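Long-range contacts in ATP-citrate lyase beta-subunit (Chlorobium limicola, PDB 6HXJ), which probably takes part in the CoA- and ATP-dependent cleavage of citrate to oxaloacetate and acetyl-CoA, which also yields ADP and phosphate: residues F105-I110 and N190-R195; L119-G124 and D133-I138; E166-I171 and M199-L204; N14-P19 and I176-N181. One frame throughout, in Å; residues are numbered along the deposited sequence.

Interaction 1 of 4, residues F105-I110 and N190-R195; sequences FYVSII and NPLVIR
F105 and L192 face each other as an antiparallel hydrogen-bonded pair, joining strands 104-112 and 184-195 in the antiparallel sheet of the ATP-grasp domain. L192 N gives F105 O a nearly straight bond of 2.8 Å, but the return bond, F105 N to L192 O, is weak and bent to 130° at the hydrogen, consistent with strand directions 133° apart. The phenylalanine then runs along its partner strand. Its CB, CG and CD2 all pass L192 O, CD2 at 3.3 Å, with L192 CD2 4.2 Å from that ring atom; CE2 and CZ end against I194, CZ 3.5 Å from I194 CG2. A long, flat apolar group can thus span two residues, and F160 meets it edge-to-face. V107 extends the apolar face, its CG2 touching L192 CD2. The chain turns a corner at N190, just before a cis peptide to P191, and N190 ND2 bonds to G125 O. N190 CB sits at the edge of the Y106 ring, 3.5 Å from CD1, the amide turned 84° to the ring.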
loop_
_atom_site.group_PDB
_atom_site.type_symbol
_atom_site.label_atom_id
_atom_site.label_comp_id
_atom_site.label_asym_id
_atom_site.label_seq_id
_atom_site.Cartn_x
_atom_site.Cartn_y
_atom_site.Cartn_z
ATOM N N PHE A 105 -76.292 -33.579 5.729
ATOM C CA PHE A 105 -75.881 -33.692 4.341
ATOM C C PHE A 105 -74.406 -34.085 4.258
ATOM O O PHE A 105 -73.642 -33.944 5.224
ATOM C CB PHE A 105 -76.098 -32.357 3.596
ATOM C CG PHE A 105 -77.407 -31.640 3.764
ATOM C CD1 PHE A 105 -78.618 -32.301 3.555
ATOM C CD2 PHE A 105 -77.438 -30.281 4.043
ATOM C CE1 PHE A 105 -79.840 -31.636 3.720
ATOM C CE2 PHE A 105 -78.656 -29.606 4.174
ATOM C CZ PHE A 105 -79.851 -30.289 4.011
ATOM N N TYR A 106 -73.997 -34.552 3.079
ATOM C CA TYR A 106 -72.609 -34.898 2.823
ATOM C C TYR A 106 -72.045 -34.012 1.724
ATOM O O TYR A 106 -72.706 -33.777 0.713
ATOM C CB TYR A 106 -72.488 -36.389 2.461
ATOM C CG TYR A 106 -71.108 -36.837 2.035
ATOM C CD1 TYR A 106 -70.092 -37.006 2.967
ATOM C CD2 TYR A 106 -70.830 -37.143 0.706
ATOM C CE1 TYR A 106 -68.819 -37.426 2.582
ATOM C CE2 TYR A 106 -69.556 -37.554 0.304
ATOM C CZ TYR A 106 -68.554 -37.701 1.248
ATOM O OH TYR A 106 -67.301 -38.135 0.872
ATOM N N VAL A 107 -70.853 -33.466 1.981
ATOM C CA VAL A 107 -70.064 -32.638 1.063
ATOM C C VAL A 107 -68.624 -33.100 1.169
ATOM O O VAL A 107 -68.115 -33.275 2.265
ATOM C CB VAL A 107 -70.112 -31.098 1.292
ATOM C CG1 VAL A 107 -69.152 -30.390 0.345
ATOM C CG2 VAL A 107 -71.515 -30.523 1.176
ATOM N N SER A 108 -67.967 -33.281 0.041
ATOM C CA SER A 108 -66.557 -33.603 -0.022
ATOM C C SER A 108 -66.025 -33.146 -1.344
ATOM O O SER A 108 -66.700 -33.268 -2.371
ATOM C CB SER A 108 -66.290 -35.093 0.166
ATOM O OG SER A 108 -66.685 -35.852 -0.964
ATOM N N ILE A 109 -64.810 -32.615 -1.313
ATOM C CA ILE A 109 -64.045 -32.178 -2.479
ATOM C C ILE A 109 -62.687 -32.913 -2.439
ATOM O O ILE A 109 -61.936 -32.758 -1.480
ATOM C CB ILE A 109 -63.994 -30.628 -2.620
ATOM C CG1 ILE A 109 -63.178 -30.203 -3.827
ATOM C CG2 ILE A 109 -63.542 -29.900 -1.356
ATOM C CD1 ILE A 109 -63.750 -29.026 -4.575
ATOM N N ILE A 110 -62.490 -33.837 -3.384
ATOM C CA ILE A 110 -61.320 -34.712 -3.445
ATOM C C ILE A 110 -60.559 -34.415 -4.711
ATOM O O ILE A 110 -61.133 -34.503 -5.803
ATOM C CB ILE A 110 -61.709 -36.214 -3.282
ATOM C CG1 ILE A 110 -62.758 -36.633 -4.364
ATOM C CG2 ILE A 110 -62.242 -36.450 -1.868
ATOM C CD1 ILE A 110 -63.643 -37.893 -4.158
ATOM N N ASN A 190 -69.152 -34.412 6.876
ATOM C CA ASN A 190 -70.235 -35.352 7.067
ATOM C C ASN A 190 -70.469 -35.488 8.548
ATOM O O ASN A 190 -69.659 -36.110 9.233
ATOM C CB ASN A 190 -69.956 -36.721 6.417
ATOM C CG ASN A 190 -71.163 -37.623 6.386
ATOM O OD1 ASN A 190 -72.258 -37.244 5.933
ATOM N ND2 ASN A 190 -70.980 -38.845 6.859
ATOM N N PRO A 191 -71.530 -34.846 9.071
ATOM C CA PRO A 191 -72.552 -34.107 8.325
ATOM C C PRO A 191 -72.399 -32.601 8.251
ATOM O O PRO A 191 -71.789 -31.963 9.117
ATOM C CB PRO A 191 -73.834 -34.464 9.085
ATOM C CG PRO A 191 -73.391 -34.632 10.527
ATOM C CD PRO A 191 -71.894 -34.958 10.497
ATOM N N LEU A 192 -72.994 -32.048 7.197
ATOM C CA LEU A 192 -73.193 -30.623 7.003
ATOM C C LEU A 192 -74.676 -30.501 7.428
ATOM O O LEU A 192 -75.591 -30.953 6.721
ATOM C CB LEU A 192 -72.957 -30.170 5.536
ATOM C CG LEU A 192 -73.394 -28.713 5.222
ATOM C CD1 LEU A 192 -72.436 -27.693 5.817
ATOM C CD2 LEU A 192 -73.637 -28.492 3.742
ATOM N N VAL A 193 -74.887 -30.013 8.643
ATOM C CA VAL A 193 -76.228 -29.943 9.200
ATOM C C VAL A 193 -76.911 -28.608 8.924
ATOM O O VAL A 193 -76.247 -27.585 8.741
ATOM C CB VAL A 193 -76.267 -30.323 10.707
ATOM C CG1 VAL A 193 -75.680 -31.711 10.938
ATOM C CG2 VAL A 193 -75.575 -29.278 11.575
ATOM N N ILE A 194 -78.252 -28.648 8.889
ATOM C CA ILE A 194 -79.132 -27.494 8.711
ATOM C C ILE A 194 -80.119 -27.407 9.877
ATOM O O ILE A 194 -80.719 -28.415 10.271
ATOM C CB ILE A 194 -79.855 -27.478 7.318
ATOM C CG1 ILE A 194 -80.822 -26.278 7.134
ATOM C CG2 ILE A 194 -80.633 -28.766 7.074
ATOM C CD1 ILE A 194 -80.256 -24.951 7.075
ATOM N N ARG A 195 -80.278 -26.188 10.413
ATOM C CA ARG A 195 -81.242 -25.864 11.457
ATOM C C ARG A 195 -82.307 -25.001 10.770
ATOM O O ARG A 195 -82.201 -23.772 10.718
ATOM C CB ARG A 195 -80.551 -25.146 12.625
ATOM C CG ARG A 195 -81.468 -24.880 13.833
ATOM C CD ARG A 195 -80.690 -24.559 15.103
ATOM N NE ARG A 195 -80.137 -23.200 15.107
ATOM C CZ ARG A 195 -79.385 -22.697 16.084
ATOM N NH1 ARG A 195 -78.928 -21.454 16.004
ATOM N NH2 ARG A 195 -79.088 -23.432 17.149
#

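Interaction 2 of 4, residues L119-G124 and D133-I138; sequences LISKHG and DSVRRI
L119 and R137 lie side by side as the non-hydrogen-bonded pair of a beta hairpin with a long connection, strand 136-141 being an edge strand of the sheet within this chain. Leucine CG rests 3.7 Å from R137 CB, and its CD2 passes both V135 CG1, at 3.8 Å, and R137 NH2. The bend of the arginine at chi3 (81°) brings its guanidinium back beside that methyl, while W132 touches both residues. Next comes I120, which pairs with R136 through two backbone bonds: I120 N to R136 O at 2.8 Å, and R136 N to I120 O at 3.0 Å. Its side chain belongs to the other face, where a branched apolar residue suits the helices packed there, meeting L154, V168 and C172. S121 returns to the L119 face; its CB touches V135 CG2, and its OG stands 2.7 Å from S134 OG. The hydroxyl of S134 is bonded to N131 O in the connection. Beyond the strand, H123 CD2 lies 3.5 Å from S134 CB. Small serines thus gather polar atoms where the strands end, whereas R136 offers I120 its CB, and R137 lays CB and part of its guanidinium beside L119; both exposed arginines probably keep their charge hydrated.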
loop_
_atom_site.group_PDB
_atom_site.type_symbol
_atom_site.label_atom_id
_atom_site.label_comp_id
_atom_site.label_asym_id
_atom_site.label_seq_id
_atom_site.Cartn_x
_atom_site.Cartn_y
_atom_site.Cartn_z
ATOM N N LEU A 119 -68.430 -34.044 -4.437
ATOM C CA LEU A 119 -69.469 -35.046 -4.230
ATOM C C LEU A 119 -70.465 -34.444 -3.253
ATOM O O LEU A 119 -70.064 -33.879 -2.229
ATOM C CB LEU A 119 -68.878 -36.376 -3.703
ATOM C CG LEU A 119 -68.344 -37.360 -4.761
ATOM C CD1 LEU A 119 -67.066 -36.881 -5.366
ATOM C CD2 LEU A 119 -68.088 -38.714 -4.162
ATOM N N ILE A 120 -71.757 -34.503 -3.599
ATOM C CA ILE A 120 -72.818 -33.959 -2.759
ATOM C C ILE A 120 -73.927 -34.990 -2.504
ATOM O O ILE A 120 -74.323 -35.721 -3.403
ATOM C CB ILE A 120 -73.353 -32.603 -3.323
ATOM C CG1 ILE A 120 -74.173 -31.840 -2.265
ATOM C CG2 ILE A 120 -74.123 -32.751 -4.664
ATOM C CD1 ILE A 120 -74.416 -30.449 -2.612
ATOM N N SER A 121 -74.435 -35.033 -1.281
ATOM C CA SER A 121 -75.549 -35.923 -0.952
ATOM C C SER A 121 -76.506 -35.264 0.014
ATOM O O SER A 121 -76.092 -34.496 0.880
ATOM C CB SER A 121 -75.054 -37.243 -0.371
ATOM O OG SER A 121 -76.094 -38.205 -0.396
ATOM N N LYS A 122 -77.790 -35.573 -0.130
ATOM C CA LYS A 122 -78.837 -35.075 0.766
ATOM C C LYS A 122 -78.925 -35.994 1.990
ATOM O O LYS A 122 -79.433 -35.579 3.030
ATOM C CB LYS A 122 -80.178 -35.024 0.025
ATOM C CG LYS A 122 -81.030 -33.815 0.378
ATOM C CD LYS A 122 -82.307 -33.760 -0.457
ATOM C CE LYS A 122 -83.288 -32.756 0.097
ATOM N NZ LYS A 122 -84.662 -32.988 -0.421
ATOM N N HIS A 123 -78.426 -37.238 1.843
ATOM C CA HIS A 123 -78.385 -38.271 2.873
ATOM C C HIS A 123 -77.072 -38.241 3.622
ATOM O O HIS A 123 -76.198 -39.077 3.390
ATOM C CB HIS A 123 -78.613 -39.661 2.265
ATOM C CG HIS A 123 -79.984 -39.843 1.715
ATOM N ND1 HIS A 123 -81.094 -39.880 2.542
ATOM C CD2 HIS A 123 -80.384 -39.993 0.433
ATOM C CE1 HIS A 123 -82.129 -40.050 1.737
ATOM N NE2 HIS A 123 -81.750 -40.124 0.459
ATOM N N GLY A 124 -76.949 -37.299 4.540
ATOM C CA GLY A 124 -75.750 -37.144 5.348
ATOM C C GLY A 124 -75.788 -37.896 6.654
ATOM O O GLY A 124 -76.849 -38.308 7.120
ATOM N N ASP A 133 -75.946 -43.999 -4.056
ATOM C CA ASP A 133 -76.567 -43.685 -5.354
ATOM C C ASP A 133 -77.095 -42.253 -5.290
ATOM O O ASP A 133 -77.271 -41.598 -6.327
ATOM C CB ASP A 133 -77.724 -44.671 -5.659
ATOM C CG ASP A 133 -77.443 -45.796 -6.653
ATOM O OD1 ASP A 133 -76.249 -46.150 -6.842
ATOM O OD2 ASP A 133 -78.419 -46.362 -7.201
ATOM N N SER A 134 -77.349 -41.782 -4.051
ATOM C CA SER A 134 -77.856 -40.444 -3.768
ATOM C C SER A 134 -76.818 -39.377 -4.078
ATOM O O SER A 134 -77.175 -38.217 -4.272
ATOM C CB SER A 134 -78.321 -40.344 -2.319
ATOM O OG SER A 134 -77.278 -40.425 -1.366
ATOM N N VAL A 135 -75.537 -39.785 -4.124
ATOM C CA VAL A 135 -74.373 -38.937 -4.367
ATOM C C VAL A 135 -74.280 -38.475 -5.826
ATOM O O VAL A 135 -74.217 -39.282 -6.760
ATOM C CB VAL A 135 -73.050 -39.577 -3.872
ATOM C CG1 VAL A 135 -71.839 -38.744 -4.265
ATOM C CG2 VAL A 135 -73.066 -39.798 -2.366
ATOM N N ARG A 136 -74.308 -37.149 -5.985
ATOM C CA ARG A 136 -74.150 -36.452 -7.252
ATOM C C ARG A 136 -72.780 -35.803 -7.227
ATOM O O ARG A 136 -72.408 -35.120 -6.266
ATOM C CB ARG A 136 -75.289 -35.437 -7.501
ATOM C CG ARG A 136 -76.695 -36.057 -7.495
ATOM C CD ARG A 136 -76.848 -37.155 -8.531
ATOM N NE ARG A 136 -78.096 -37.896 -8.369
ATOM C CZ ARG A 136 -78.321 -39.097 -8.894
ATOM N NH1 ARG A 136 -79.486 -39.703 -8.702
ATOM N NH2 ARG A 136 -77.378 -39.706 -9.606
ATOM N N ARG A 137 -71.994 -36.110 -8.238
ATOM C CA ARG A 137 -70.637 -35.634 -8.313
ATOM C C ARG A 137 -70.379 -34.840 -9.565
ATOM O O ARG A 137 -70.840 -35.210 -10.643
ATOM C CB ARG A 137 -69.625 -36.789 -8.157
ATOM C CG ARG A 137 -69.905 -38.036 -8.989
ATOM C CD ARG A 137 -68.742 -39.006 -8.948
ATOM N NE ARG A 137 -68.735 -39.826 -7.732
ATOM C CZ ARG A 137 -67.931 -40.871 -7.531
ATOM N NH1 ARG A 137 -67.056 -41.238 -8.463
ATOM N NH2 ARG A 137 -67.999 -41.559 -6.398
ATOM N N ILE A 138 -69.645 -33.734 -9.419
ATOM C CA ILE A 138 -69.194 -32.941 -10.563
ATOM C C ILE A 138 -67.681 -32.823 -10.527
ATOM O O ILE A 138 -67.103 -32.791 -9.451
ATOM C CB ILE A 138 -69.884 -31.576 -10.819
ATOM C CG1 ILE A 138 -69.607 -30.563 -9.699
ATOM C CG2 ILE A 138 -71.346 -31.725 -11.113
ATOM C CD1 ILE A 138 -68.880 -29.347 -10.176
#

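Interaction 3 of 4, residues E166-I171 and M199-L204; sequences ERVGKI and MRFAAL
The ring of F201 meets I171 over one face: the CD1 methyl stands 3.6 Å from the ring centroid and only 12° off the normal, a well-centred CH-pi contact. This is the close-packed part. R167 adds its stem, with CB 3.6 Å from F201 CE1 and CD in the ring plane at the edge, while V168 CG2 comes obliquely to CE2 at 4.1 Å. A flat aromatic suits the place because it offers a face to one helical turn and a rim to the turn before it. I164, P19 and I194 also touch the ring. The contact lays helix 163-181 against the antiparallel sheet of the ATP-grasp domain, the short segment axes 10.9 Å apart. Just before F201 the strand pairing carries a G1 beta bulge, where M199, at positive phi, and R200 both face R195. Here the packing opens toward solvent. M199 CB lies 3.5 Å above the centre of the R167 guanidinium plane, and the thioether chain, bent at chi2 and chi3, curls back to set CE 3.4 Å from R167 NE. Long, flexible chains suit such a margin, since they can cover one another without a rigid fit. R200 points away from the helix on this exposed side, its NE in a long, weak ion pair with D198.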
loop_
_atom_site.group_PDB
_atom_site.type_symbol
_atom_site.label_atom_id
_atom_site.label_comp_id
_atom_site.label_asym_id
_atom_site.label_seq_id
_atom_site.Cartn_x
_atom_site.Cartn_y
_atom_site.Cartn_z
ATOM N N GLU A 166 -79.675 -23.010 -3.307
ATOM C CA GLU A 166 -78.810 -21.853 -3.476
ATOM C C GLU A 166 -77.839 -21.809 -2.316
ATOM O O GLU A 166 -76.639 -21.717 -2.535
ATOM C CB GLU A 166 -79.643 -20.569 -3.516
ATOM C CG GLU A 166 -80.678 -20.546 -4.629
ATOM C CD GLU A 166 -81.585 -19.333 -4.652
ATOM O OE1 GLU A 166 -81.056 -18.200 -4.733
ATOM O OE2 GLU A 166 -82.825 -19.514 -4.629
ATOM N N ARG A 167 -78.363 -21.932 -1.088
ATOM C CA ARG A 167 -77.589 -21.935 0.145
ATOM C C ARG A 167 -76.515 -22.993 0.121
ATOM O O ARG A 167 -75.367 -22.690 0.426
ATOM C CB ARG A 167 -78.510 -22.136 1.349
ATOM C CG ARG A 167 -79.176 -20.860 1.815
ATOM C CD ARG A 167 -80.066 -21.116 3.006
ATOM N NE ARG A 167 -80.996 -20.007 3.237
ATOM C CZ ARG A 167 -80.796 -19.014 4.102
ATOM N NH1 ARG A 167 -81.705 -18.061 4.247
ATOM N NH2 ARG A 167 -79.691 -18.977 4.838
ATOM N N VAL A 168 -76.871 -24.214 -0.274
ATOM C CA VAL A 168 -75.943 -25.320 -0.409
ATOM C C VAL A 168 -74.912 -24.929 -1.455
ATOM O O VAL A 168 -73.723 -25.004 -1.173
ATOM C CB VAL A 168 -76.668 -26.629 -0.759
ATOM C CG1 VAL A 168 -75.701 -27.674 -1.275
ATOM C CG2 VAL A 168 -77.419 -27.169 0.451
ATOM N N GLY A 169 -75.374 -24.465 -2.615
ATOM C CA GLY A 169 -74.514 -24.010 -3.696
ATOM C C GLY A 169 -73.501 -22.985 -3.231
ATOM O O GLY A 169 -72.302 -23.140 -3.488
ATOM N N LYS A 170 -73.967 -21.951 -2.506
ATOM C CA LYS A 170 -73.089 -20.916 -1.969
ATOM C C LYS A 170 -72.002 -21.527 -1.079
ATOM O O LYS A 170 -70.829 -21.192 -1.244
ATOM C CB LYS A 170 -73.872 -19.829 -1.221
ATOM C CG LYS A 170 -74.288 -18.677 -2.116
ATOM C CD LYS A 170 -74.830 -17.507 -1.308
ATOM C CE LYS A 170 -75.571 -16.508 -2.166
ATOM N NZ LYS A 170 -76.085 -15.358 -1.372
ATOM N N ILE A 171 -72.391 -22.458 -0.170
ATOM C CA ILE A 171 -71.468 -23.161 0.733
ATOM C C ILE A 171 -70.427 -23.857 -0.098
ATOM O O ILE A 171 -69.242 -23.696 0.169
ATOM C CB ILE A 171 -72.193 -24.165 1.669
ATOM C CG1 ILE A 171 -73.033 -23.442 2.744
ATOM C CG2 ILE A 171 -71.213 -25.181 2.307
ATOM C CD1 ILE A 171 -74.299 -24.130 3.066
ATOM N N MET A 199 -82.537 -21.277 9.371
ATOM C CA MET A 199 -81.751 -21.573 8.159
ATOM C C MET A 199 -80.233 -21.582 8.400
ATOM O O MET A 199 -79.462 -21.470 7.444
ATOM C CB MET A 199 -82.120 -20.665 6.962
ATOM C CG MET A 199 -83.411 -21.060 6.275
ATOM S SD MET A 199 -83.273 -22.577 5.290
ATOM C CE MET A 199 -83.771 -21.974 3.690
ATOM N N ARG A 200 -79.808 -21.775 9.652
ATOM C CA ARG A 200 -78.381 -21.822 9.969
ATOM C C ARG A 200 -77.741 -23.189 9.686
ATOM O O ARG A 200 -78.226 -24.216 10.166
ATOM C CB ARG A 200 -78.106 -21.374 11.412
ATOM C CG ARG A 200 -77.443 -20.004 11.512
ATOM C CD ARG A 200 -77.207 -19.621 12.958
ATOM N NE ARG A 200 -77.479 -18.203 13.205
ATOM C CZ ARG A 200 -77.881 -17.705 14.372
ATOM N NH1 ARG A 200 -78.074 -18.506 15.414
ATOM N NH2 ARG A 200 -78.102 -16.404 14.503
ATOM N N PHE A 201 -76.622 -23.182 8.940
ATOM C CA PHE A 201 -75.847 -24.360 8.576
ATOM C C PHE A 201 -74.607 -24.495 9.479
ATOM O O PHE A 201 -74.117 -23.494 10.014
ATOM C CB PHE A 201 -75.394 -24.247 7.120
ATOM C CG PHE A 201 -76.404 -24.556 6.040
ATOM C CD1 PHE A 201 -77.235 -23.562 5.539
ATOM C CD2 PHE A 201 -76.455 -25.816 5.452
ATOM C CE1 PHE A 201 -78.131 -23.836 4.504
ATOM C CE2 PHE A 201 -77.355 -26.089 4.417
ATOM C CZ PHE A 201 -78.190 -25.098 3.956
ATOM N N ALA A 202 -74.101 -25.728 9.639
ATOM C CA ALA A 202 -72.895 -26.040 10.412
ATOM C C ALA A 202 -72.228 -27.303 9.893
ATOM O O ALA A 202 -72.885 -28.319 9.667
ATOM C CB ALA A 202 -73.211 -26.201 11.894
ATOM N N ALA A 203 -70.904 -27.235 9.726
ATOM C CA ALA A 203 -70.058 -28.353 9.319
ATOM C C ALA A 203 -69.699 -29.065 10.606
ATOM O O ALA A 203 -68.901 -28.539 11.389
ATOM C CB ALA A 203 -68.804 -27.838 8.639
ATOM N N LEU A 204 -70.354 -30.197 10.883
ATOM C CA LEU A 204 -70.137 -30.904 12.140
ATOM C C LEU A 204 -68.818 -31.694 12.190
ATOM O O LEU A 204 -68.054 -31.479 13.137
ATOM C CB LEU A 204 -71.346 -31.769 12.503
ATOM C CG LEU A 204 -72.217 -31.281 13.660
ATOM C CD1 LEU A 204 -72.610 -29.810 13.522
ATOM C CD2 LEU A 204 -73.427 -32.154 13.814
#

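Interaction 4 of 4, residues N14-P19 and I176-N181; sequences NKWGIP and ILCFDN
W16 lays its indole on the last turns of helix 163-181. C178 CA stands over one face of the five-membered ring, 3.9 Å from its centroid, in a CH-pi contact, and C178 SG lies 4.7 Å from that centroid, 50° off the normal, an oblique sulfur-aromatic contact. The six-membered half reaches L177, next to C178, and N181 one turn on: CE3 touches L177 CB at 3.9 Å, and CH2 lies 3.5 Å from N181 CB. A small residue at 178 lets the broad ring come down close to the helix backbone. Next to the indole, I18 CD1 packs on C178 CB. The tryptophan is the first residue to leave helix 6-15, which ends in a Schellman motif: G17 is its C-prime residue, with the positive phi that glycine adopts readily, and G17 N bonds to N14 O at 2.9 Å. With the chain turned at G17, W16 and I18 both face helix 163-181. Over the same face of the indole, beyond C178, the N181 amide, its plane 24° from the ring's, is held by ND2 bonding to L177 O at 3.0 Å. Farther out, W16 NE1 is hydrogen-bonded to E182 OE2, which helps hold the indole's rotation; K15 NZ forms salt bridges with E182 and D220.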
loop_
_atom_site.group_PDB
_atom_site.type_symbol
_atom_site.label_atom_id
_atom_site.label_comp_id
_atom_site.label_asym_id
_atom_site.label_seq_id
_atom_site.Cartn_x
_atom_site.Cartn_y
_atom_site.Cartn_z
ATOM N N ASN A 14 -63.607 -21.309 8.702
ATOM C CA ASN A 14 -63.923 -19.991 9.213
ATOM C C ASN A 14 -63.379 -18.924 8.292
ATOM O O ASN A 14 -64.121 -18.050 7.859
ATOM C CB ASN A 14 -63.302 -19.850 10.574
ATOM C CG ASN A 14 -64.232 -19.339 11.593
ATOM O OD1 ASN A 14 -65.362 -19.803 11.740
ATOM N ND2 ASN A 14 -63.818 -18.255 12.221
ATOM N N LYS A 15 -62.097 -19.030 7.950
ATOM C CA LYS A 15 -61.412 -18.116 7.049
ATOM C C LYS A 15 -62.171 -17.924 5.720
ATOM O O LYS A 15 -62.330 -16.796 5.264
ATOM C CB LYS A 15 -59.992 -18.638 6.806
ATOM C CG LYS A 15 -59.231 -17.902 5.739
ATOM C CD LYS A 15 -57.754 -18.139 5.888
ATOM C CE LYS A 15 -57.077 -17.988 4.561
ATOM N NZ LYS A 15 -55.616 -18.245 4.655
ATOM N N TRP A 16 -62.641 -19.015 5.114
ATOM C CA TRP A 16 -63.343 -18.935 3.833
ATOM C C TRP A 16 -64.859 -18.891 4.015
ATOM O O TRP A 16 -65.605 -19.187 3.080
ATOM C CB TRP A 16 -62.872 -20.064 2.886
ATOM C CG TRP A 16 -61.429 -19.907 2.538
ATOM C CD1 TRP A 16 -60.362 -20.404 3.225
ATOM C CD2 TRP A 16 -60.893 -19.019 1.548
ATOM N NE1 TRP A 16 -59.187 -19.943 2.671
ATOM C CE2 TRP A 16 -59.486 -19.064 1.661
ATOM C CE3 TRP A 16 -61.468 -18.176 0.581
ATOM C CZ2 TRP A 16 -58.653 -18.291 0.853
ATOM C CZ3 TRP A 16 -60.643 -17.413 -0.212
ATOM C CH2 TRP A 16 -59.255 -17.475 -0.077
ATOM N N GLY A 17 -65.292 -18.474 5.199
ATOM C CA GLY A 17 -66.700 -18.348 5.533
ATOM C C GLY A 17 -67.491 -19.622 5.311
ATOM O O GLY A 17 -68.366 -19.667 4.442
ATOM N N ILE A 18 -67.173 -20.672 6.081
ATOM C CA ILE A 18 -67.866 -21.953 6.001
ATOM C C ILE A 18 -68.543 -22.180 7.350
ATOM O O ILE A 18 -67.878 -22.086 8.392
ATOM C CB ILE A 18 -66.925 -23.105 5.595
ATOM C CG1 ILE A 18 -66.348 -22.869 4.189
ATOM C CG2 ILE A 18 -67.625 -24.471 5.718
ATOM C CD1 ILE A 18 -65.202 -23.772 3.817
ATOM N N PRO A 19 -69.872 -22.427 7.343
ATOM C CA PRO A 19 -70.596 -22.611 8.604
ATOM C C PRO A 19 -69.973 -23.656 9.513
ATOM O O PRO A 19 -69.874 -24.810 9.127
ATOM C CB PRO A 19 -71.985 -23.010 8.126
ATOM C CG PRO A 19 -72.124 -22.389 6.784
ATOM C CD PRO A 19 -70.779 -22.545 6.181
ATOM N N ILE A 176 -65.047 -24.777 -2.305
ATOM C CA ILE A 176 -64.242 -24.793 -3.518
ATOM C C ILE A 176 -63.148 -23.754 -3.444
ATOM O O ILE A 176 -62.029 -24.035 -3.874
ATOM C CB ILE A 176 -65.138 -24.627 -4.755
ATOM C CG1 ILE A 176 -65.880 -25.947 -5.051
ATOM C CG2 ILE A 176 -64.324 -24.193 -5.981
ATOM C CD1 ILE A 176 -67.104 -25.831 -5.911
ATOM N N LEU A 177 -63.457 -22.564 -2.895
ATOM C CA LEU A 177 -62.495 -21.476 -2.726
ATOM C C LEU A 177 -61.454 -21.907 -1.698
ATOM O O LEU A 177 -60.262 -21.721 -1.924
ATOM C CB LEU A 177 -63.189 -20.169 -2.284
ATOM C CG LEU A 177 -63.664 -19.316 -3.402
ATOM C CD1 LEU A 177 -64.462 -18.126 -2.890
ATOM C CD2 LEU A 177 -62.509 -18.931 -4.293
ATOM N N CYS A 178 -61.913 -22.527 -0.594
ATOM C CA CYS A 178 -61.090 -23.016 0.489
ATOM C C CYS A 178 -60.154 -24.054 -0.053
ATOM O O CYS A 178 -58.977 -23.989 0.255
ATOM C CB CYS A 178 -61.942 -23.567 1.634
ATOM S SG CYS A 178 -61.001 -24.257 3.036
ATOM N N PHE A 179 -60.630 -24.959 -0.905
ATOM C CA PHE A 179 -59.814 -26.022 -1.478
ATOM C C PHE A 179 -58.756 -25.438 -2.385
ATOM O O PHE A 179 -57.568 -25.754 -2.236
ATOM C CB PHE A 179 -60.693 -27.033 -2.226
ATOM C CG PHE A 179 -59.963 -28.254 -2.731
ATOM C CD1 PHE A 179 -59.255 -28.217 -3.926
ATOM C CD2 PHE A 179 -60.045 -29.459 -2.055
ATOM C CE1 PHE A 179 -58.610 -29.358 -4.412
ATOM C CE2 PHE A 179 -59.423 -30.604 -2.554
ATOM C CZ PHE A 179 -58.698 -30.544 -3.725
ATOM N N ASP A 180 -59.186 -24.576 -3.311
ATOM C CA ASP A 180 -58.304 -23.932 -4.274
ATOM C C ASP A 180 -57.173 -23.165 -3.561
ATOM O O ASP A 180 -55.986 -23.422 -3.803
ATOM C CB ASP A 180 -59.129 -22.996 -5.186
ATOM C CG ASP A 180 -58.627 -22.839 -6.615
ATOM O OD1 ASP A 180 -58.558 -21.682 -7.099
ATOM O OD2 ASP A 180 -58.441 -23.873 -7.299
ATOM N N ASN A 181 -57.564 -22.309 -2.615
ATOM C CA ASN A 181 -56.682 -21.411 -1.889
ATOM C C ASN A 181 -55.859 -22.023 -0.749
ATOM O O ASN A 181 -54.838 -21.452 -0.358
ATOM C CB ASN A 181 -57.477 -20.248 -1.397
ATOM C CG ASN A 181 -57.763 -19.294 -2.545
ATOM O OD1 ASN A 181 -56.939 -18.440 -2.888
ATOM N ND2 ASN A 181 -58.903 -19.442 -3.215
#

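Interactions 1 and 2 are strand pairings in one antiparallel sheet, and strands 104-112 and 115-121 join them side by side through backbone bonds between S108 and L119 and between Y106 and S121. Interaction 1 is buried; interaction 2, toward the sheet margin, mixes buried residues with exposed arginines. Interactions 3 and 4 share helix 163-181 and rely on side-chain packing, an aromatic ring being central to each. They meet where A203 N bonds to P19 O. The helix also covers the sheet, with I176 and F179 reaching I109 and V168 touching I120. F201 packs on I194, so interaction 3 continues the apolar face of interaction 1 outward to a partly exposed rim.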